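Local coordinates for protein Ika8 (Synthetic construct, PDB 6G6P) that is a designed, symmetric eight-bladed beta-propeller built from repeated WD-type blades, with no known natural function, at residues A140-D145 against T179-S184. Sequence-based numbering, arbitrary orientation.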
loop_
_atom_site.group_PDB
_atom_site.type_symbol
_atom_site.label_atom_id
_atom_site.label_comp_id
_atom_site.label_asym_id
_atom_site.label_seq_id
_atom_site.Cartn_x
_atom_site.Cartn_y
_atom_site.Cartn_z
ATOM N N ALA A 140 1.879 1.613 8.531
ATOM C CA ALA A 140 0.942 2.168 7.565
ATOM C C ALA A 140 0.946 3.684 7.687
ATOM O O ALA A 140 1.211 4.234 8.758
ATOM C CB ALA A 140 -0.471 1.614 7.768
ATOM N N LEU A 141 0.639 4.350 6.575
ATOM C CA LEU A 141 0.729 5.803 6.505
ATOM C C LEU A 141 -0.180 6.298 5.390
ATOM O O LEU A 141 -0.107 5.798 4.264
ATOM C CB LEU A 141 2.178 6.245 6.257
ATOM C CG LEU A 141 2.581 7.683 6.592
ATOM C CD1 LEU A 141 2.641 7.892 8.091
ATOM C CD2 LEU A 141 3.922 8.008 5.957
ATOM N N GLN A 142 -1.032 7.272 5.707
ATOM C CA GLN A 142 -1.911 7.900 4.728
ATOM C C GLN A 142 -1.795 9.409 4.864
ATOM O O GLN A 142 -1.812 9.940 5.980
ATOM C CB GLN A 142 -3.367 7.458 4.910
ATOM C CG GLN A 142 -3.548 5.955 5.070
ATOM C CD GLN A 142 -3.392 5.195 3.765
ATOM O OE1 GLN A 142 -3.522 5.763 2.680
ATOM N NE2 GLN A 142 -3.109 3.899 3.867
ATOM N N PHE A 143 -1.682 10.095 3.729
ATOM C CA PHE A 143 -1.466 11.536 3.694
ATOM C C PHE A 143 -2.530 12.185 2.824
ATOM O O PHE A 143 -2.726 11.784 1.672
ATOM C CB PHE A 143 -0.067 11.862 3.163
ATOM C CG PHE A 143 0.254 13.327 3.147
ATOM C CD1 PHE A 143 -0.092 14.140 4.211
ATOM C CD2 PHE A 143 0.912 13.888 2.066
ATOM C CE1 PHE A 143 0.206 15.489 4.196
ATOM C CE2 PHE A 143 1.213 15.237 2.043
ATOM C CZ PHE A 143 0.860 16.037 3.109
ATOM N N LYS A 144 -3.210 13.187 3.376
ATOM C CA LYS A 144 -4.245 13.921 2.655
ATOM C C LYS A 144 -4.428 15.285 3.299
ATOM O O LYS A 144 -4.567 15.382 4.521
ATOM C CB LYS A 144 -5.574 13.153 2.651
ATOM C CG LYS A 144 -6.709 13.827 1.894
ATOM C CD LYS A 144 -8.019 13.695 2.673
ATOM C CE LYS A 144 -8.939 14.894 2.460
ATOM N NZ LYS A 144 -10.275 14.711 3.106
ATOM N N ASP A 145 -4.405 16.327 2.473
ATOM C CA ASP A 145 -4.798 17.678 2.863
ATOM C C ASP A 145 -4.078 18.138 4.128
ATOM O O ASP A 145 -4.692 18.424 5.157
ATOM C CB ASP A 145 -6.314 17.763 3.046
ATOM C CG ASP A 145 -6.998 18.473 1.901
ATOM O OD1 ASP A 145 -6.289 19.023 1.033
ATOM O OD2 ASP A 145 -8.246 18.488 1.878
ATOM N N THR A 179 -2.838 -2.427 10.017
ATOM C CA THR A 179 -2.655 -2.955 8.668
ATOM C C THR A 179 -2.910 -1.919 7.584
ATOM O O THR A 179 -2.081 -1.764 6.680
ATOM C CB THR A 179 -3.564 -4.177 8.453
ATOM O OG1 THR A 179 -3.020 -5.308 9.146
ATOM C CG2 THR A 179 -3.680 -4.509 6.970
ATOM N N ALA A 180 -4.032 -1.204 7.639
ATOM C CA ALA A 180 -4.339 -0.224 6.605
ATOM C C ALA A 180 -5.220 0.870 7.185
ATOM O O ALA A 180 -5.943 0.667 8.163
ATOM C CB ALA A 180 -5.019 -0.870 5.392
ATOM N N LEU A 181 -5.141 2.047 6.565
ATOM C CA LEU A 181 -5.846 3.229 7.036
ATOM C C LEU A 181 -6.497 3.940 5.857
ATOM O O LEU A 181 -6.268 3.607 4.691
ATOM C CB LEU A 181 -4.913 4.214 7.764
ATOM C CG LEU A 181 -4.261 3.987 9.134
ATOM C CD1 LEU A 181 -3.479 2.703 9.208
ATOM C CD2 LEU A 181 -3.348 5.155 9.468
ATOM N N ALA A 182 -7.315 4.935 6.192
ATOM C CA ALA A 182 -7.970 5.876 5.292
ATOM C C ALA A 182 -8.772 6.820 6.172
ATOM O O ALA A 182 -9.089 6.496 7.319
ATOM C CB ALA A 182 -8.884 5.195 4.268
ATOM N N PHE A 183 -9.093 7.991 5.633
ATOM C CA PHE A 183 -9.807 8.971 6.436
ATOM C C PHE A 183 -10.406 10.037 5.535
ATOM O O PHE A 183 -9.860 10.361 4.477
ATOM C CB PHE A 183 -8.892 9.638 7.470
ATOM C CG PHE A 183 -7.803 10.457 6.854
ATOM C CD1 PHE A 183 -6.633 9.860 6.417
ATOM C CD2 PHE A 183 -7.983 11.806 6.635
ATOM C CE1 PHE A 183 -5.636 10.600 5.824
ATOM C CE2 PHE A 183 -7.000 12.550 6.040
ATOM C CZ PHE A 183 -5.820 11.940 5.645
ATOM N N SER A 184 -11.512 10.607 5.997
ATOM C CA SER A 184 -12.137 11.750 5.361
ATOM C C SER A 184 -11.840 13.011 6.170
ATOM O O SER A 184 -11.093 12.993 7.152
ATOM C CB SER A 184 -13.643 11.522 5.227
ATOM O OG SER A 184 -14.257 11.485 6.503
#
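Ala140 sets its methyl group against the Leu181 side chain, CB lying 3.5 Å from Leu181 CD1, and a residue this small suits a place where the two backbones come near, its CA being 5.9 Å from that of Ala180. Two residues on, Gln142 reaches the same leucine from its other end: CG packs 3.5 Å from Leu181 CB, the branched leucine being long enough to meet both residues. A bend at chi2 (-75°) carries the amide over the Leu181 carbonyl, where NE2 stands 3.3 Å from Leu181 O at too poor an angle for a hydrogen bond, so the amide meets the carbonyl as packing. Shortening this side chain to an alanine would remove CG and the amide, and is likely to open a gap beside Leu181 CB and O. Gln142 CB also meets the Phe183 ring at its edge. These strands are the innermost of two adjacent blades of a beta-propeller; they run nearly parallel, 16° apart, with no hydrogen bonds across, and each pairs within its own blade, Gln142 with Val149 and Ala182 with Val189. Phe143 turns to the previous blade, touching Ala102, whereas Lys144 returns to this interface. Its CB sits 3.2 Å from Phe183 CZ, obliquely to the ring, and its long aliphatic stem suits the phenyl's outer end. Phe183 CG sits between the backbone N and the carbonyl carbon (chi1 65°), which brings the broad ring against both Gln142 and Lys144.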